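Side-chain contacts in universal stress protein A-like protein (Arabidopsis thaliana, PDB 2GM3), which is of unsettled cellular role but binds AMP and belongs to the universal stress protein A family: residues K7-V12 against Q118-V123; K18-P23 against M77-K82; I25-A30 against E90-K95; F149-K152 against P157-T160. All coordinates share one frame; numbering follows the deposited sequence. Where two conformers were deposited one is given.

Contact 1. Residues K7-V12 against Q118-V123; sequences KVMVAV and QEVKRV. With AMP (adenosine monophosphate), chain G.
This is a small, buried apolar contact between the central strand of the sheet and a helix on one of its faces: Met9 of strand 6-11 meets Val120 of helix 112-123. Met9, a selenomethionine, sends its chain straight off the strand (CG anti to the backbone N, chi1 -171°) and bends only at its last torsion, which swings the methyl against the helix. Met9 CE lies 3.7 Å from Val120 CG2, and Met9 SE follows at 4.1 Å from the same CG2, so one valine branch takes the whole end of the side chain as the two cross obliquely. Met9 CE also brushes the helix at Glu119 CB, 4.2 Å away. The helix-on-sheet packing belongs to the parallel alpha/beta fold of the universal stress proteins, in which strand 6-11 runs between strands 46-54 and 127-132. Glu119 turns its carboxylate to the NH1 of Arg122 one helical turn on, forming a salt bridge, and its OE2 also accepts from Trp106 NE1. Farther along the strand, the O2' of AMP donates to Ala11 O at 2.6 Å, while Ala11 CB sits beside AMP N3, 3.2 Å away.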
loop_
_atom_site.group_PDB
_atom_site.type_symbol
_atom_site.label_atom_id
_atom_site.label_comp_id
_atom_site.label_asym_id
_atom_site.label_seq_id
_atom_site.Cartn_x
_atom_site.Cartn_y
_atom_site.Cartn_z
ATOM N N LYS A 7 5.489 6.558 9.940
ATOM C CA LYS A 7 6.222 7.257 8.866
ATOM C C LYS A 7 5.752 6.760 7.525
ATOM O O LYS A 7 5.934 5.607 7.166
ATOM C CB LYS A 7 7.751 7.113 8.983
ATOM C CG LYS A 7 8.364 7.551 10.338
ATOM C CD LYS A 7 9.785 7.001 10.461
ATOM C CE LYS A 7 10.081 6.488 11.882
ATOM N NZ LYS A 7 10.956 5.252 11.873
ATOM N N VAL A 8 5.138 7.655 6.781
ATOM C CA VAL A 8 4.620 7.352 5.483
ATOM C C VAL A 8 5.521 8.002 4.431
ATOM O O VAL A 8 5.515 9.232 4.282
ATOM C CB VAL A 8 3.213 7.929 5.362
ATOM C CG1 VAL A 8 2.555 7.485 4.046
ATOM C CG2 VAL A 8 2.380 7.526 6.559
HETATM N N MSE A 9 6.268 7.177 3.688
HETATM C CA MSE A 9 7.070 7.693 2.568
HETATM C C MSE A 9 6.206 7.805 1.325
HETATM O O MSE A 9 5.529 6.843 0.971
HETATM C CB MSE A 9 8.255 6.790 2.276
HETATM C CG MSE A 9 9.210 7.455 1.268
HETATM SE SE MSE A 9 10.912 6.579 1.164
HETATM C CE MSE A 9 10.779 6.092 -0.557
ATOM N N VAL A 10 6.214 8.968 0.687
ATOM C CA VAL A 10 5.351 9.222 -0.479
ATOM C C VAL A 10 6.250 9.629 -1.618
ATOM O O VAL A 10 6.939 10.621 -1.518
ATOM C CB VAL A 10 4.332 10.327 -0.213
ATOM C CG1 VAL A 10 3.484 10.557 -1.437
ATOM C CG2 VAL A 10 3.427 9.980 0.978
ATOM N N ALA A 11 6.262 8.839 -2.684
ATOM C CA ALA A 11 7.141 9.047 -3.795
ATOM C C ALA A 11 6.409 9.976 -4.760
ATOM O O ALA A 11 5.344 9.625 -5.282
ATOM C CB ALA A 11 7.446 7.708 -4.444
ATOM N N VAL A 12 6.971 11.160 -4.999
ATOM C CA VAL A 12 6.297 12.184 -5.805
ATOM C C VAL A 12 7.128 12.555 -7.020
ATOM O O VAL A 12 8.371 12.629 -6.965
ATOM C CB VAL A 12 5.935 13.450 -4.978
ATOM C CG1 VAL A 12 5.037 13.094 -3.759
ATOM C CG2 VAL A 12 7.154 14.182 -4.504
ATOM N N GLN A 118 16.233 2.203 -2.409
ATOM C CA GLN A 118 17.411 2.472 -1.576
ATOM C C GLN A 118 16.997 3.366 -0.408
ATOM O O GLN A 118 17.429 3.178 0.725
ATOM C CB GLN A 118 18.515 3.162 -2.362
ATOM C CG GLN A 118 19.224 2.295 -3.393
ATOM C CD GLN A 118 20.232 3.134 -4.193
ATOM O OE1 GLN A 118 19.851 4.059 -4.916
ATOM N NE2 GLN A 118 21.520 2.838 -4.031
ATOM N N GLU A 119 16.103 4.301 -0.684
ATOM C CA GLU A 119 15.669 5.246 0.329
ATOM C C GLU A 119 14.805 4.575 1.387
ATOM O O GLU A 119 14.960 4.848 2.596
ATOM C CB GLU A 119 15.005 6.457 -0.310
ATOM C CG GLU A 119 16.017 7.354 -1.043
ATOM C CD GLU A 119 16.842 8.197 -0.076
ATOM O OE1 GLU A 119 18.035 7.860 0.173
ATOM O OE2 GLU A 119 16.290 9.176 0.474
ATOM N N VAL A 120 13.965 3.638 0.951
ATOM C CA VAL A 120 13.207 2.814 1.896
ATOM C C VAL A 120 14.110 2.129 2.891
ATOM O O VAL A 120 13.852 2.192 4.090
ATOM C CB VAL A 120 12.281 1.802 1.181
ATOM C CG1 VAL A 120 11.780 0.747 2.169
ATOM C CG2 VAL A 120 11.126 2.552 0.482
ATOM N N LYS A 121 15.172 1.491 2.419
ATOM C CA LYS A 121 16.056 0.836 3.366
ATOM C C LYS A 121 16.969 1.745 4.195
ATOM O O LYS A 121 17.468 1.326 5.232
ATOM C CB LYS A 121 16.782 -0.402 2.797
ATOM C CG LYS A 121 17.366 -0.309 1.394
ATOM C CD LYS A 121 17.147 -1.672 0.674
ATOM C CE LYS A 121 18.331 -2.063 -0.195
ATOM N NZ LYS A 121 19.516 -2.393 0.667
ATOM N N ARG A 122 17.113 3.008 3.784
ATOM C CA ARG A 122 17.945 3.987 4.502
ATOM C C ARG A 122 17.093 4.662 5.574
ATOM O O ARG A 122 17.491 4.761 6.723
ATOM C CB ARG A 122 18.474 5.039 3.506
ATOM C CG ARG A 122 19.628 5.954 3.958
ATOM C CD ARG A 122 19.649 7.280 3.160
ATOM N NE ARG A 122 19.019 8.291 3.982
ATOM C CZ ARG A 122 18.217 9.261 3.584
ATOM N NH1 ARG A 122 17.900 9.453 2.324
ATOM N NH2 ARG A 122 17.720 10.061 4.492
ATOM N N VAL A 123 15.904 5.103 5.179
ATOM C CA VAL A 123 15.051 5.936 6.009
ATOM C C VAL A 123 14.182 5.069 6.887
ATOM O O VAL A 123 13.811 5.457 7.989
ATOM C CB VAL A 123 14.177 6.828 5.108
ATOM C CG1 VAL A 123 13.057 7.506 5.887
ATOM C CG2 VAL A 123 15.043 7.861 4.408
HETATM P P AMP G . 4.099 4.005 -12.385
HETATM O O1P AMP G . 5.305 4.394 -13.029
HETATM O O2P AMP G . 2.861 4.499 -13.036
HETATM O O3P AMP G . 3.965 2.614 -11.991
HETATM O "O5'" AMP G . 4.039 4.728 -10.967
HETATM C "C5'" AMP G . 3.959 6.135 -10.896
HETATM C "C4'" AMP G . 4.379 6.495 -9.496
HETATM O "O4'" AMP G . 5.801 6.210 -9.263
HETATM C "C3'" AMP G . 4.218 7.959 -9.199
HETATM O "O3'" AMP G . 2.830 8.185 -8.818
HETATM C "C2'" AMP G . 5.149 8.116 -8.006
HETATM O "O2'" AMP G . 4.452 7.717 -6.825
HETATM C "C1'" AMP G . 6.284 7.147 -8.313
HETATM N N9 AMP G . 7.320 7.865 -9.080
HETATM C C8 AMP G . 7.495 7.896 -10.422
HETATM N N7 AMP G . 8.554 8.672 -10.711
HETATM C C5 AMP G . 9.077 9.100 -9.555
HETATM C C6 AMP G . 10.166 9.898 -9.194
HETATM N N6 AMP G . 10.978 10.447 -10.080
HETATM N N1 AMP G . 10.384 10.127 -7.905
HETATM C C2 AMP G . 9.618 9.635 -6.952
HETATM N N3 AMP G . 8.577 8.866 -7.239
HETATM C C4 AMP G . 8.289 8.584 -8.524
#

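Contact 2. Residues K18-P23 against M77-K82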
loop_
_atom_site.group_PDB
_atom_site.type_symbol
_atom_site.label_atom_id
_atom_site.label_comp_id
_atom_site.label_asym_id
_atom_site.label_seq_id
_atom_site.Cartn_x
_atom_site.Cartn_y
_atom_site.Cartn_z
ATOM N N LYS A 18 0.584 17.875 -17.623
ATOM C CA LYS A 18 0.251 19.104 -16.907
ATOM C C LYS A 18 1.469 20.003 -16.974
ATOM O O LYS A 18 2.589 19.533 -16.789
ATOM C CB LYS A 18 -0.104 18.831 -15.434
ATOM C CG LYS A 18 -1.361 17.970 -15.231
ATOM C CD LYS A 18 -2.065 18.239 -13.904
ATOM C CE LYS A 18 -3.526 18.717 -14.175
ATOM N NZ LYS A 18 -4.222 19.234 -12.929
ATOM N N ASP A 19 1.258 21.286 -17.252
ATOM C CA ASP A 19 2.350 22.240 -17.168
ATOM C C ASP A 19 3.100 22.191 -15.812
ATOM O O ASP A 19 2.575 21.798 -14.767
ATOM C CB ASP A 19 1.897 23.657 -17.541
ATOM C CG ASP A 19 2.137 23.971 -19.018
ATOM O OD1 ASP A 19 2.824 23.163 -19.684
ATOM O OD2 ASP A 19 1.652 25.020 -19.522
ATOM N N TYR A 20 4.359 22.567 -15.878
ATOM C CA TYR A 20 5.237 22.591 -14.739
ATOM C C TYR A 20 4.850 23.808 -13.871
ATOM O O TYR A 20 4.355 24.828 -14.394
ATOM C CB TYR A 20 6.683 22.591 -15.339
ATOM C CG TYR A 20 7.624 23.742 -15.016
ATOM C CD1 TYR A 20 7.448 24.981 -15.602
ATOM C CD2 TYR A 20 8.727 23.566 -14.154
ATOM C CE1 TYR A 20 8.306 26.040 -15.317
ATOM C CE2 TYR A 20 9.606 24.623 -13.857
ATOM C CZ TYR A 20 9.379 25.856 -14.439
ATOM O OH TYR A 20 10.225 26.938 -14.197
ATOM N N PRO A 21 5.079 23.706 -12.556
ATOM C CA PRO A 21 5.619 22.556 -11.833
ATOM C C PRO A 21 4.653 21.566 -11.139
ATOM O O PRO A 21 4.937 21.067 -10.028
ATOM C CB PRO A 21 6.653 23.211 -10.885
ATOM C CG PRO A 21 6.405 24.769 -11.024
ATOM C CD PRO A 21 5.066 24.897 -11.703
ATOM N N ASN A 22 3.569 21.238 -11.839
ATOM C CA ASN A 22 2.563 20.331 -11.315
ATOM C C ASN A 22 3.078 18.948 -11.007
ATOM O O ASN A 22 3.882 18.404 -11.785
ATOM C CB ASN A 22 1.432 20.262 -12.298
ATOM C CG ASN A 22 0.836 21.581 -12.488
ATOM O OD1 ASN A 22 0.585 22.271 -11.516
ATOM N ND2 ASN A 22 0.672 21.995 -13.726
ATOM N N PRO A 23 2.617 18.365 -9.876
ATOM C CA PRO A 23 2.863 16.931 -9.594
ATOM C C PRO A 23 2.152 16.062 -10.617
ATOM O O PRO A 23 1.184 16.495 -11.227
ATOM C CB PRO A 23 2.183 16.726 -8.249
ATOM C CG PRO A 23 1.083 17.849 -8.218
ATOM C CD PRO A 23 1.811 19.013 -8.825
HETATM N N MSE A 77 17.195 27.186 -16.677
HETATM C CA MSE A 77 17.705 26.813 -15.355
HETATM C C MSE A 77 16.541 26.680 -14.389
HETATM O O MSE A 77 16.434 25.713 -13.624
HETATM C CB MSE A 77 18.687 27.886 -14.856
HETATM C CG MSE A 77 18.884 27.946 -13.345
HETATM SE SE MSE A 77 19.728 29.599 -12.760
HETATM C CE MSE A 77 18.245 30.858 -13.028
ATOM N N ARG A 78 15.673 27.684 -14.449
ATOM C CA ARG A 78 14.507 27.749 -13.612
ATOM C C ARG A 78 13.557 26.609 -13.919
ATOM O O ARG A 78 12.647 26.361 -13.161
ATOM C CB ARG A 78 13.820 29.111 -13.756
ATOM C CG ARG A 78 14.418 30.205 -12.866
ATOM C CD ARG A 78 13.591 31.500 -12.878
ATOM N NE ARG A 78 13.686 32.245 -14.144
ATOM C CZ ARG A 78 14.637 33.137 -14.445
ATOM N NH1 ARG A 78 15.610 33.412 -13.581
ATOM N NH2 ARG A 78 14.614 33.756 -15.620
ATOM N N GLN A 79 13.801 25.906 -15.019
ATOM C CA GLN A 79 12.986 24.773 -15.447
ATOM C C GLN A 79 13.791 23.475 -15.447
ATOM O O GLN A 79 13.375 22.469 -16.024
ATOM C CB GLN A 79 12.444 25.019 -16.855
ATOM C CG GLN A 79 11.389 26.120 -16.952
ATOM C CD GLN A 79 11.018 26.477 -18.393
ATOM O OE1 GLN A 79 11.571 25.924 -19.365
ATOM N NE2 GLN A 79 10.074 27.411 -18.539
ATOM N N SER A 80 14.963 23.496 -14.830
ATOM C CA SER A 80 15.781 22.295 -14.716
ATOM C C SER A 80 15.051 21.253 -13.864
ATOM O O SER A 80 14.030 21.556 -13.254
ATOM C CB SER A 80 17.123 22.640 -14.063
ATOM O OG SER A 80 16.919 22.941 -12.704
ATOM N N ASN A 81 15.611 20.046 -13.814
ATOM C CA ASN A 81 15.108 18.979 -12.967
ATOM C C ASN A 81 15.237 19.307 -11.491
ATOM O O ASN A 81 14.354 18.955 -10.698
ATOM C CB ASN A 81 15.804 17.648 -13.267
ATOM C CG ASN A 81 15.679 17.228 -14.725
ATOM O OD1 ASN A 81 14.805 17.707 -15.458
ATOM N ND2 ASN A 81 16.571 16.341 -15.161
ATOM N N LYS A 82 16.334 19.971 -11.123
ATOM C CA LYS A 82 16.549 20.410 -9.752
ATOM C C LYS A 82 15.392 21.300 -9.320
ATOM O O LYS A 82 14.782 21.077 -8.280
ATOM C CB LYS A 82 17.872 21.145 -9.632
ATOM C CG LYS A 82 19.056 20.199 -9.466
ATOM C CD LYS A 82 20.369 20.955 -9.257
ATOM C CE LYS A 82 21.460 19.994 -8.816
ATOM N NZ LYS A 82 22.850 20.586 -8.908
#
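The loop 18-23 approaches the type I turn Met77-Ser80 most closely at Tyr20 and Gln79, whose CA atoms are 8.1 Å apart, and the phenol bridges that distance. A cis peptide bond follows Tyr20, and Pro21 CG folds back over one face of the ring near its rim, while the ring itself points out to the turn. At its far end Tyr20 OH donates to Arg78 O at 2.7 Å. The carbonyl oxygen lies at the ring edge, near the ring plane, but the hydroxyl approaches the carbonyl from above its plane, 59° out of it, and so does not meet a lone pair. Gln79 runs across the phenol at about a right angle. With CG anti to its carbonyl carbon (chi1 -69°) and the chain extended beyond, it lays CG against the phenol, 3.1 Å from Tyr20 OH and 3.2 Å from Tyr20 CZ; its amide plane stands 77° from the ring plane, with Gln79 NE2 3.9 Å from Tyr20 CE1. Ser80 fixes the turn from within, its OG donating to Met77 O at 3.0 Å and accepting from Ala83 N as the N-cap of helix 81-99. A phenylalanine in place of Tyr20 would probably leave the ring lying against Gln79 but strip Arg78 O of its phenol donor, freeing the loop to drift from the turn. On this exposed surface, then, a single neutral hydrogen bond from a side chain to the backbone, backed by the aliphatic part of a glutamine, joins the loop to the turn.

Contact 3. Residues I25-A30 against E90-K95. With AMP (adenosine monophosphate), chain G.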
loop_
_atom_site.group_PDB
_atom_site.type_symbol
_atom_site.label_atom_id
_atom_site.label_comp_id
_atom_site.label_asym_id
_atom_site.label_seq_id
_atom_site.Cartn_x
_atom_site.Cartn_y
_atom_site.Cartn_z
ATOM N N ILE A 25 -0.459 13.406 -11.924
ATOM C CA ILE A 25 -1.800 13.068 -11.480
ATOM C C ILE A 25 -1.784 11.896 -10.495
ATOM O O ILE A 25 -2.482 11.917 -9.487
ATOM C CB ILE A 25 -2.733 12.748 -12.642
ATOM C CG1 ILE A 25 -2.739 13.873 -13.679
ATOM C CG2 ILE A 25 -4.136 12.580 -12.131
ATOM C CD1 ILE A 25 -3.249 13.415 -15.016
ATOM N N SER A 26 -0.928 10.913 -10.747
ATOM C CA SER A 26 -0.979 9.714 -9.954
ATOM C C SER A 26 -0.438 9.917 -8.529
ATOM O O SER A 26 -1.024 9.444 -7.541
ATOM C CB SER A 26 -0.315 8.540 -10.687
ATOM O OG SER A 26 1.076 8.717 -10.768
ATOM N N CYS A 27 0.667 10.627 -8.404
ATOM C CA CYS A 27 1.255 10.785 -7.086
ATOM C C CYS A 27 0.449 11.806 -6.313
ATOM O O CYS A 27 0.400 11.748 -5.106
ATOM C CB CYS A 27 2.733 11.155 -7.150
ATOM S SG CYS A 27 3.058 12.929 -7.437
ATOM N N LYS A 28 -0.220 12.702 -7.003
ATOM C CA LYS A 28 -1.060 13.671 -6.369
ATOM C C LYS A 28 -2.272 12.961 -5.781
ATOM O O LYS A 28 -2.641 13.174 -4.605
ATOM C CB LYS A 28 -1.515 14.720 -7.389
ATOM C CG LYS A 28 -2.017 16.013 -6.752
ATOM C CD LYS A 28 -2.501 17.048 -7.799
ATOM C CE LYS A 28 -3.486 18.011 -7.158
ATOM N NZ LYS A 28 -3.789 19.195 -8.039
ATOM N N ARG A 29 -2.903 12.132 -6.608
ATOM C CA ARG A 29 -4.007 11.321 -6.167
ATOM C C ARG A 29 -3.573 10.447 -4.995
ATOM O O ARG A 29 -4.265 10.372 -3.969
ATOM C CB ARG A 29 -4.554 10.464 -7.321
ATOM C CG ARG A 29 -5.566 9.442 -6.861
ATOM C CD ARG A 29 -6.770 10.154 -6.203
ATOM N NE ARG A 29 -7.199 11.259 -7.036
ATOM C CZ ARG A 29 -7.567 12.443 -6.584
ATOM N NH1 ARG A 29 -7.592 12.689 -5.273
ATOM N NH2 ARG A 29 -7.908 13.381 -7.451
ATOM N N ALA A 30 -2.402 9.828 -5.149
ATOM C CA ALA A 30 -1.843 8.979 -4.108
ATOM C C ALA A 30 -1.679 9.712 -2.767
ATOM O O ALA A 30 -2.048 9.189 -1.718
ATOM C CB ALA A 30 -0.524 8.442 -4.559
ATOM N N GLU A 90 7.802 21.536 -2.564
ATOM C CA GLU A 90 7.122 22.651 -1.960
ATOM C C GLU A 90 5.589 22.549 -2.070
ATOM O O GLU A 90 4.866 22.931 -1.133
ATOM C CB GLU A 90 7.628 23.959 -2.569
ATOM C CG GLU A 90 7.109 25.179 -1.873
ATOM C CD GLU A 90 7.668 26.473 -2.421
ATOM O OE1 GLU A 90 8.309 26.486 -3.494
ATOM O OE2 GLU A 90 7.457 27.509 -1.766
ATOM N N PHE A 91 5.098 22.040 -3.200
ATOM C CA PHE A 91 3.661 21.795 -3.341
ATOM C C PHE A 91 3.130 20.857 -2.253
ATOM O O PHE A 91 2.156 21.183 -1.606
ATOM C CB PHE A 91 3.257 21.303 -4.744
ATOM C CG PHE A 91 1.821 20.839 -4.822
ATOM C CD1 PHE A 91 0.793 21.747 -5.092
ATOM C CD2 PHE A 91 1.489 19.480 -4.608
ATOM C CE1 PHE A 91 -0.558 21.318 -5.148
ATOM C CE2 PHE A 91 0.146 19.043 -4.656
ATOM C CZ PHE A 91 -0.869 19.959 -4.934
ATOM N N PHE A 92 3.819 19.751 -2.006
ATOM C CA PHE A 92 3.352 18.767 -1.029
ATOM C C PHE A 92 3.586 19.169 0.409
ATOM O O PHE A 92 2.796 18.828 1.281
ATOM C CB PHE A 92 3.958 17.386 -1.304
ATOM C CG PHE A 92 3.447 16.757 -2.559
ATOM C CD1 PHE A 92 4.174 16.854 -3.743
ATOM C CD2 PHE A 92 2.233 16.068 -2.567
ATOM C CE1 PHE A 92 3.707 16.258 -4.921
ATOM C CE2 PHE A 92 1.748 15.470 -3.740
ATOM C CZ PHE A 92 2.476 15.569 -4.924
ATOM N N VAL A 93 4.657 19.918 0.643
ATOM C CA VAL A 93 4.985 20.393 1.967
ATOM C C VAL A 93 3.925 21.425 2.388
ATOM O O VAL A 93 3.486 21.452 3.540
ATOM C CB VAL A 93 6.449 20.874 1.992
ATOM C CG1 VAL A 93 6.766 21.854 3.193
ATOM C CG2 VAL A 93 7.372 19.643 1.964
ATOM N N ASN A 94 3.467 22.225 1.436
ATOM C CA ASN A 94 2.395 23.167 1.715
ATOM C C ASN A 94 1.109 22.447 2.060
ATOM O O ASN A 94 0.398 22.863 2.971
ATOM C CB ASN A 94 2.207 24.131 0.560
ATOM C CG ASN A 94 3.169 25.296 0.628
ATOM O OD1 ASN A 94 3.149 26.065 1.577
ATOM N ND2 ASN A 94 4.000 25.446 -0.383
ATOM N N LYS A 95 0.852 21.346 1.337
ATOM C CA LYS A 95 -0.338 20.520 1.521
ATOM C C LYS A 95 -0.357 19.911 2.923
ATOM O O LYS A 95 -1.390 19.907 3.584
ATOM C CB LYS A 95 -0.392 19.415 0.463
ATOM C CG LYS A 95 -0.729 19.847 -0.983
ATOM C CD LYS A 95 -2.054 20.599 -1.098
ATOM C CE LYS A 95 -1.828 22.061 -1.435
ATOM N NZ LYS A 95 -3.102 22.742 -1.865
HETATM P P AMP G . 4.099 4.005 -12.385
HETATM O O1P AMP G . 5.305 4.394 -13.029
HETATM O O2P AMP G . 2.861 4.499 -13.036
HETATM O O3P AMP G . 3.965 2.614 -11.991
HETATM O "O5'" AMP G . 4.039 4.728 -10.967
HETATM C "C5'" AMP G . 3.959 6.135 -10.896
HETATM C "C4'" AMP G . 4.379 6.495 -9.496
HETATM O "O4'" AMP G . 5.801 6.210 -9.263
HETATM C "C3'" AMP G . 4.218 7.959 -9.199
HETATM O "O3'" AMP G . 2.830 8.185 -8.818
HETATM C "C2'" AMP G . 5.149 8.116 -8.006
HETATM O "O2'" AMP G . 4.452 7.717 -6.825
HETATM C "C1'" AMP G . 6.284 7.147 -8.313
HETATM N N9 AMP G . 7.320 7.865 -9.080
HETATM C C8 AMP G . 7.495 7.896 -10.422
HETATM N N7 AMP G . 8.554 8.672 -10.711
HETATM C C5 AMP G . 9.077 9.100 -9.555
HETATM C C6 AMP G . 10.166 9.898 -9.194
HETATM N N6 AMP G . 10.978 10.447 -10.080
HETATM N N1 AMP G . 10.384 10.127 -7.905
HETATM C C2 AMP G . 9.618 9.635 -6.952
HETATM N N3 AMP G . 8.577 8.866 -7.239
HETATM C C4 AMP G . 8.289 8.584 -8.524
#
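Cys27 carries its SG between the backbone N and the carbonyl carbon (chi1 82°), and Phe92 sets CG anti to its carbonyl carbon (chi1 -69°); together these torsions bring the sulfur to the end of the ring. Cys27 SG lies 3.7 Å from Phe92 CZ and 4.9 Å from the ring centroid, an oblique sulfur-aromatic contact. The same ring turns its edge to the backbone of Lys28, Phe92 CE2 lying 4.2 Å from Lys28 CA. Phe91 stands over the centre of one face of Phe92, its CD2 3.7 Å above that plane, and props the ring from its own helix; Phe31 meets Phe92 edge-to-face. Lys28, extended beyond CG, crosses Phe91 at about a right angle, with Lys28 CE 3.9 Å from Phe91 CZ, so the aliphatic end of the lysine packs on the far end of that ring. Since the segment axes are 12.2 Å apart and nearly parallel, at 17°, large rings are what span the interval. On its other flank segment 25-30 serves AMP: O3' donates to Ser26 OG at 2.7 Å, and Cys27 CB approaches the same oxygen. The two helices share a face of the parallel alpha/beta sheet, and helix 25-39 opens at the ribose, as in nucleotide-binding universal stress proteins.

Contact 4. Residues F149-K152 against P157-T160; sequences FCVK and PVMT
Val151 of helix 146-153 meets Val158 and Thr160 of the strand that follows it, 158-162, through apolar contacts between branched side chains. Val151 CG2 is the central group: it reaches Val158 CG1 at 3.8 Å and Thr160 CG2 at 3.2 Å, a close methyl-to-methyl approach, the Val151 and Thr160 side chains crossing at about a right angle. Val158 and Thr160 are two apart on the strand, and both direct their CB at the helix. Thr160 turns its methyl anti to the carbonyl carbon, with OG1 at chi1 53°, and it is this methyl that faces Val151. A second kind of contact sets methyl against backbone: Val158 CG2 lies 3.6 Å from Cys150 O and 3.9 Å from Val151 CA, so one branch of Val158 meets the Val151 side chain and the other the helix backbone. Cys150 adds a looser touch, its CB 4.5 Å from Val158 CG1. Cutting Val158 back to an alanine removes both branches and would probably open a gap against Val151 CG2 and the Cys150 carbonyl. The second subunit completes the surroundings, its own strand pairing antiparallel with 158-160 and so carrying the sheet across the interface. Strand 127-132, this helix and strand 158-162 form the beta-alpha-beta crossover that ends the parallel sheet of the universal stress protein fold, with its last strand at the interface with the second subunit.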
loop_
_atom_site.group_PDB
_atom_site.type_symbol
_atom_site.label_atom_id
_atom_site.label_comp_id
_atom_site.label_asym_id
_atom_site.label_seq_id
_atom_site.Cartn_x
_atom_site.Cartn_y
_atom_site.Cartn_z
ATOM N N PHE A 149 7.837 -2.031 -9.570
ATOM C CA PHE A 149 9.160 -2.334 -9.028
ATOM C C PHE A 149 9.189 -2.156 -7.519
ATOM O O PHE A 149 9.739 -2.991 -6.814
ATOM C CB PHE A 149 10.223 -1.444 -9.669
ATOM C CG PHE A 149 11.632 -1.831 -9.323
ATOM C CD1 PHE A 149 12.313 -2.792 -10.083
ATOM C CD2 PHE A 149 12.296 -1.220 -8.261
ATOM C CE1 PHE A 149 13.642 -3.142 -9.784
ATOM C CE2 PHE A 149 13.617 -1.568 -7.954
ATOM C CZ PHE A 149 14.290 -2.521 -8.715
ATOM N N CYS A 150 8.577 -1.083 -7.039
ATOM C CA CYS A 150 8.522 -0.833 -5.606
ATOM C C CYS A 150 7.787 -1.940 -4.807
ATOM O O CYS A 150 8.305 -2.443 -3.792
ATOM C CB CYS A 150 7.944 0.558 -5.342
ATOM S SG CYS A 150 9.052 1.872 -5.994
ATOM N N VAL A 151 6.619 -2.331 -5.302
ATOM C CA VAL A 151 5.792 -3.345 -4.678
ATOM C C VAL A 151 6.589 -4.631 -4.563
ATOM O O VAL A 151 6.531 -5.325 -3.540
ATOM C CB VAL A 151 4.528 -3.600 -5.547
ATOM C CG1 VAL A 151 3.838 -4.917 -5.175
ATOM C CG2 VAL A 151 3.593 -2.397 -5.455
ATOM N N LYS A 152 7.348 -4.924 -5.613
ATOM C CA LYS A 152 8.107 -6.142 -5.686
ATOM C C LYS A 152 9.354 -6.049 -4.777
ATOM O O LYS A 152 9.732 -7.022 -4.120
ATOM C CB LYS A 152 8.440 -6.399 -7.159
ATOM C CG LYS A 152 9.367 -7.533 -7.465
ATOM C CD LYS A 152 9.442 -7.770 -8.990
ATOM C CE LYS A 152 10.639 -8.693 -9.344
ATOM N NZ LYS A 152 10.667 -9.188 -10.753
ATOM N N PRO A 157 6.071 -2.219 3.641
ATOM C CA PRO A 157 4.746 -2.210 2.998
ATOM C C PRO A 157 4.616 -1.141 1.926
ATOM O O PRO A 157 5.117 -0.023 2.087
ATOM C CB PRO A 157 3.805 -1.872 4.151
ATOM C CG PRO A 157 4.503 -2.518 5.360
ATOM C CD PRO A 157 5.974 -2.235 5.114
ATOM N N VAL A 158 3.953 -1.492 0.837
ATOM C CA VAL A 158 3.757 -0.585 -0.266
ATOM C C VAL A 158 2.261 -0.437 -0.533
ATOM O O VAL A 158 1.554 -1.417 -0.632
ATOM C CB VAL A 158 4.504 -1.064 -1.580
ATOM C CG1 VAL A 158 4.404 -0.004 -2.644
ATOM C CG2 VAL A 158 5.982 -1.335 -1.320
HETATM N N MSE A 159 1.810 0.797 -0.616
HETATM C CA MSE A 159 0.459 1.128 -0.907
HETATM C C MSE A 159 0.518 1.680 -2.312
HETATM O O MSE A 159 1.204 2.683 -2.545
HETATM C CB MSE A 159 0.018 2.246 0.038
HETATM C CG MSE A 159 -1.360 2.786 -0.283
HETATM SE SE MSE A 159 -2.709 1.465 0.180
HETATM C CE MSE A 159 -2.841 1.912 1.941
ATOM N N THR A 160 -0.173 1.035 -3.249
ATOM C CA THR A 160 -0.255 1.534 -4.613
ATOM C C THR A 160 -1.661 2.066 -4.832
ATOM O O THR A 160 -2.641 1.335 -4.649
ATOM C CB THR A 160 0.032 0.457 -5.707
ATOM O OG1 THR A 160 -0.808 -0.660 -5.485
ATOM C CG2 THR A 160 1.400 -0.050 -5.606
#

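In the fold
From the N terminus, strand 6-11 opens contact 1, whose partner helix arrives only at 118-123, closing a long loop that holds contacts 2 and 3 entirely. Within it the segments alternate, 18-23, 25-30, 77-82, 90-95, so contacts 2 and 3 cross, and both use helix 81-99: Pro23 touches Phe91, Phe92 and Lys28. Contact 3 also meets contact 1, Val12 packing on Phe92 and Cys27, and both reach AMP. Contact 4 comes afterwards in series, a short turn back from helix 146-153 to strand 158-162, outermost within this chain in the sheet that contact 1 also uses. Contacts 2 and 4 lie on opposite sides of the chain's centre, about 26 Å apart between centres.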